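Local coordinates for L-threonine dehydrogenase (Flavobacterium frigidimaris, PDB 2YY7), which probably catalyses the NAD-dependent oxidation of L-threonine at its 3-hydroxyl group, as an epimerase-like member of the short-chain dehydrogenase-reductase superfamily, at residues A[170-178]-A[185-193]. Sequence-based numbering, arbitrary orientation.
Sequences YPGLISWST and TDYAVDIFY. With NAD (nicotinamide-adenine-dinucleotide), chain E.
Ile-174 packs on helix 187-197, its CG1 3.7 Å from Ala-188 CB and its CG2 close to Ala-188 O and to Val-189 CG2. Because CG2 stands anti to the backbone N while CG1 lies beside it (chi1 -58°), the two branches fork across Ala-188; Met-303 and Met-307 of helix 300-311 also pack on this side chain. Cut back to an alanine here, the side chain is likely to leave a gap above Ala-188 and take away much of the surface on which Met-303 and Met-307 pack. Val-189 passes alongside Ile-174, the two pointing opposite ways, with CG2 against the strand backbone and CG1 3.6 Å from Ser-175 O. Strand 164-174, paired in parallel with its neighbours, belongs to the central sheet of the Rossmann-type NAD-binding fold, and its end faces the cofactor: Leu-173 N donates to NAD O7N at 2.9 Å, with an N-H...O angle of 155°, gripping the carboxamide. The carbonyl of Leu-173 turns instead to water 1, which is 2.7 Å from Thr-185 OG1. That hydroxyl also sits 3.2 Å from Gly-172 CA, where any side chain would run into Thr-185 CG2. Farther along, water 3 donates to Ser-175 O at 2.6 Å and is hydrogen-bonded to Tyr-193 OH, which also lies 2.9 Å from Trp-176 O, near the plane of its ring.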
loop_
_atom_site.group_PDB
_atom_site.type_symbol
_atom_site.label_atom_id
_atom_site.label_comp_id
_atom_site.label_asym_id
_atom_site.label_seq_id
_atom_site.Cartn_x
_atom_site.Cartn_y
_atom_site.Cartn_z
ATOM N N TYR A 170 -1.952 -16.242 3.258
ATOM C CA TYR A 170 -1.751 -17.331 4.221
ATOM C C TYR A 170 -1.919 -16.878 5.671
ATOM O O TYR A 170 -1.448 -15.804 6.049
ATOM C CB TYR A 170 -0.327 -17.897 4.179
ATOM C CG TYR A 170 0.185 -18.568 2.922
ATOM C CD1 TYR A 170 -0.494 -19.631 2.324
ATOM C CD2 TYR A 170 1.426 -18.207 2.403
ATOM C CE1 TYR A 170 0.071 -20.321 1.232
ATOM C CE2 TYR A 170 1.990 -18.882 1.330
ATOM C CZ TYR A 170 1.315 -19.933 0.748
ATOM O OH TYR A 170 1.909 -20.578 -0.316
ATOM N N PRO A 171 -2.606 -17.679 6.499
ATOM C CA PRO A 171 -2.732 -17.264 7.897
ATOM C C PRO A 171 -1.432 -17.779 8.540
ATOM O O PRO A 171 -0.501 -18.133 7.819
ATOM C CB PRO A 171 -3.979 -18.013 8.377
ATOM C CG PRO A 171 -4.030 -19.213 7.508
ATOM C CD PRO A 171 -3.627 -18.684 6.153
ATOM N N GLY A 172 -1.341 -17.810 9.865
ATOM C CA GLY A 172 -0.122 -18.317 10.487
ATOM C C GLY A 172 0.057 -19.785 10.124
ATOM O O GLY A 172 -0.860 -20.580 10.332
ATOM N N LEU A 173 1.223 -20.154 9.593
ATOM C CA LEU A 173 1.466 -21.543 9.184
ATOM C C LEU A 173 2.270 -22.382 10.176
ATOM O O LEU A 173 3.211 -21.901 10.807
ATOM C CB LEU A 173 2.157 -21.583 7.814
ATOM C CG LEU A 173 1.441 -20.926 6.634
ATOM C CD1 LEU A 173 2.142 -21.328 5.342
ATOM C CD2 LEU A 173 -0.021 -21.355 6.589
ATOM N N ILE A 174 1.903 -23.656 10.277
ATOM C CA ILE A 174 2.537 -24.589 11.202
ATOM C C ILE A 174 3.142 -25.796 10.478
ATOM O O ILE A 174 2.469 -26.453 9.686
ATOM C CB ILE A 174 1.493 -25.063 12.236
ATOM C CG1 ILE A 174 0.923 -23.838 12.967
ATOM C CG2 ILE A 174 2.124 -26.038 13.227
ATOM C CD1 ILE A 174 -0.465 -24.042 13.554
ATOM N N SER A 175 4.412 -26.085 10.747
ATOM C CA SER A 175 5.074 -27.213 10.099
ATOM C C SER A 175 6.100 -27.890 11.000
ATOM O O SER A 175 6.504 -27.343 12.025
ATOM C CB SER A 175 5.766 -26.758 8.814
ATOM O OG SER A 175 6.852 -25.904 9.118
ATOM N N TRP A 176 6.530 -29.078 10.579
ATOM C CA TRP A 176 7.493 -29.892 11.316
ATOM C C TRP A 176 8.824 -30.108 10.590
ATOM O O TRP A 176 9.806 -30.510 11.210
ATOM C CB TRP A 176 6.879 -31.268 11.602
ATOM C CG TRP A 176 6.379 -31.942 10.349
ATOM C CD1 TRP A 176 5.105 -31.909 9.849
ATOM C CD2 TRP A 176 7.162 -32.672 9.396
ATOM N NE1 TRP A 176 5.049 -32.571 8.645
ATOM C CE2 TRP A 176 6.298 -33.048 8.342
ATOM C CE3 TRP A 176 8.514 -33.045 9.328
ATOM C CZ2 TRP A 176 6.741 -33.779 7.232
ATOM C CZ3 TRP A 176 8.952 -33.775 8.222
ATOM C CH2 TRP A 176 8.066 -34.131 7.190
ATOM N N SER A 177 8.866 -29.853 9.283
ATOM C CA SER A 177 10.093 -30.092 8.516
ATOM C C SER A 177 11.176 -29.019 8.543
ATOM O O SER A 177 12.359 -29.336 8.414
ATOM C CB SER A 177 9.748 -30.394 7.055
ATOM O OG SER A 177 9.149 -29.274 6.434
ATOM N N THR A 178 10.785 -27.758 8.700
ATOM C CA THR A 178 11.750 -26.661 8.708
ATOM C C THR A 178 11.299 -25.578 9.689
ATOM O O THR A 178 10.108 -25.307 9.816
ATOM C CB THR A 178 11.878 -26.053 7.293
ATOM O OG1 THR A 178 12.169 -27.097 6.356
ATOM C CG2 THR A 178 12.989 -25.017 7.236
ATOM N N THR A 185 3.279 -15.668 14.296
ATOM C CA THR A 185 2.558 -16.881 14.656
ATOM C C THR A 185 3.484 -18.068 14.924
ATOM O O THR A 185 3.021 -19.182 15.170
ATOM C CB THR A 185 1.575 -17.265 13.529
ATOM O OG1 THR A 185 2.274 -17.315 12.278
ATOM C CG2 THR A 185 0.457 -16.238 13.421
ATOM N N ASP A 186 4.791 -17.828 14.889
ATOM C CA ASP A 186 5.770 -18.890 15.093
ATOM C C ASP A 186 5.644 -19.666 16.407
ATOM O O ASP A 186 6.162 -20.779 16.517
ATOM C CB ASP A 186 7.186 -18.323 14.961
ATOM C CG ASP A 186 7.499 -17.846 13.546
ATOM O OD1 ASP A 186 6.586 -17.827 12.689
ATOM O OD2 ASP A 186 8.665 -17.491 13.291
ATOM N N TYR A 187 4.956 -19.101 17.396
ATOM C CA TYR A 187 4.806 -19.797 18.674
ATOM C C TYR A 187 4.064 -21.122 18.497
ATOM O O TYR A 187 4.280 -22.060 19.263
ATOM C CB TYR A 187 4.049 -18.936 19.697
ATOM C CG TYR A 187 2.552 -19.153 19.688
ATOM C CD1 TYR A 187 1.718 -18.397 18.866
ATOM C CD2 TYR A 187 1.971 -20.158 20.468
ATOM C CE1 TYR A 187 0.338 -18.636 18.819
ATOM C CE2 TYR A 187 0.596 -20.409 20.422
ATOM C CZ TYR A 187 -0.210 -19.643 19.596
ATOM O OH TYR A 187 -1.564 -19.899 19.536
ATOM N N ALA A 188 3.187 -21.188 17.494
ATOM C CA ALA A 188 2.399 -22.394 17.234
ATOM C C ALA A 188 3.255 -23.553 16.724
ATOM O O ALA A 188 2.785 -24.687 16.624
ATOM C CB ALA A 188 1.277 -22.088 16.244
ATOM N N VAL A 189 4.502 -23.252 16.375
ATOM C CA VAL A 189 5.441 -24.265 15.919
ATOM C C VAL A 189 6.369 -24.559 17.098
ATOM O O VAL A 189 6.540 -25.710 17.499
ATOM C CB VAL A 189 6.273 -23.766 14.715
ATOM C CG1 VAL A 189 7.353 -24.792 14.355
ATOM C CG2 VAL A 189 5.355 -23.530 13.524
ATOM N N ASP A 190 6.942 -23.503 17.664
ATOM C CA ASP A 190 7.854 -23.630 18.797
ATOM C C ASP A 190 7.262 -24.448 19.948
ATOM O O ASP A 190 7.942 -25.284 20.544
ATOM C CB ASP A 190 8.236 -22.241 19.311
ATOM C CG ASP A 190 9.124 -21.483 18.344
ATOM O OD1 ASP A 190 9.353 -20.277 18.579
ATOM O OD2 ASP A 190 9.593 -22.088 17.358
ATOM N N ILE A 191 5.992 -24.199 20.251
ATOM C CA ILE A 191 5.306 -24.890 21.336
ATOM C C ILE A 191 5.422 -26.406 21.200
ATOM O O ILE A 191 5.479 -27.119 22.200
ATOM C CB ILE A 191 3.814 -24.482 21.385
ATOM C CG1 ILE A 191 3.168 -24.994 22.674
ATOM C CG2 ILE A 191 3.086 -25.017 20.162
ATOM C CD1 ILE A 191 1.746 -24.494 22.877
ATOM N N PHE A 192 5.455 -26.899 19.967
ATOM C CA PHE A 192 5.582 -28.336 19.744
ATOM C C PHE A 192 6.998 -28.817 20.065
ATOM O O PHE A 192 7.175 -29.833 20.733
ATOM C CB PHE A 192 5.211 -28.687 18.294
ATOM C CG PHE A 192 3.720 -28.775 18.050
ATOM C CD1 PHE A 192 3.004 -29.905 18.435
ATOM C CD2 PHE A 192 3.031 -27.721 17.450
ATOM C CE1 PHE A 192 1.621 -29.988 18.224
ATOM C CE2 PHE A 192 1.651 -27.794 17.237
ATOM C CZ PHE A 192 0.946 -28.930 17.625
ATOM N N TYR A 193 8.008 -28.086 19.607
ATOM C CA TYR A 193 9.385 -28.485 19.875
ATOM C C TYR A 193 9.731 -28.457 21.361
ATOM O O TYR A 193 10.410 -29.358 21.862
ATOM C CB TYR A 193 10.367 -27.604 19.094
ATOM C CG TYR A 193 10.399 -27.917 17.613
ATOM C CD1 TYR A 193 9.488 -27.335 16.734
ATOM C CD2 TYR A 193 11.310 -28.840 17.099
ATOM C CE1 TYR A 193 9.482 -27.666 15.375
ATOM C CE2 TYR A 193 11.310 -29.179 15.748
ATOM C CZ TYR A 193 10.393 -28.590 14.893
ATOM O OH TYR A 193 10.378 -28.942 13.562
HETATM P PA NAD E . 11.125 -18.304 5.422
HETATM O O1A NAD E . 11.068 -19.567 6.209
HETATM O O2A NAD E . 11.716 -17.137 6.127
HETATM O O5B NAD E . 11.774 -18.554 4.000
HETATM C C5B NAD E . 12.272 -17.500 3.227
HETATM C C4B NAD E . 13.350 -18.023 2.310
HETATM O O4B NAD E . 13.700 -16.969 1.411
HETATM C C3B NAD E . 14.619 -18.445 3.088
HETATM O O3B NAD E . 15.028 -19.781 2.748
HETATM C C2B NAD E . 15.633 -17.357 2.710
HETATM O O2B NAD E . 16.966 -17.839 2.690
HETATM C C1B NAD E . 15.123 -16.931 1.325
HETATM N N9A NAD E . 15.632 -15.615 0.911
HETATM C C8A NAD E . 15.732 -14.478 1.713
HETATM N N7A NAD E . 16.264 -13.495 0.973
HETATM C C5A NAD E . 16.474 -13.989 -0.268
HETATM C C6A NAD E . 17.032 -13.415 -1.400
HETATM N N6A NAD E . 17.529 -12.198 -1.357
HETATM N N1A NAD E . 17.157 -14.168 -2.538
HETATM C C2A NAD E . 16.731 -15.488 -2.573
HETATM N N3A NAD E . 16.198 -16.087 -1.448
HETATM C C4A NAD E . 16.088 -15.322 -0.313
HETATM O O3 NAD E . 9.631 -17.843 5.059
HETATM P PN NAD E . 8.319 -18.749 4.755
HETATM O O1N NAD E . 8.630 -19.923 3.874
HETATM O O2N NAD E . 7.610 -18.883 6.057
HETATM O O5D NAD E . 7.434 -17.707 3.880
HETATM C C5D NAD E . 7.497 -17.711 2.446
HETATM C C4D NAD E . 6.474 -16.676 1.903
HETATM O O4D NAD E . 5.195 -16.923 2.459
HETATM C C3D NAD E . 6.798 -15.230 2.292
HETATM O O3D NAD E . 6.376 -14.372 1.236
HETATM C C2D NAD E . 5.897 -14.970 3.475
HETATM O O2D NAD E . 5.736 -13.579 3.621
HETATM C C1D NAD E . 4.639 -15.754 3.100
HETATM N N1N NAD E . 3.851 -16.065 4.315
HETATM C C2N NAD E . 4.335 -16.973 5.234
HETATM C C3N NAD E . 3.588 -17.257 6.372
HETATM C C7N NAD E . 4.032 -18.327 7.333
HETATM O O7N NAD E . 3.247 -18.467 8.465
HETATM N N7N NAD E . 5.141 -19.062 7.134
HETATM C C4N NAD E . 2.359 -16.607 6.594
HETATM C C5N NAD E . 1.869 -15.710 5.641
HETATM C C6N NAD E . 2.622 -15.426 4.518
HETATM O O HOH W 1 3.911 -19.337 11.739
HETATM O O HOH W 2 1.594 -20.357 13.018
HETATM O O HOH W 3 9.100 -27.172 12.094
#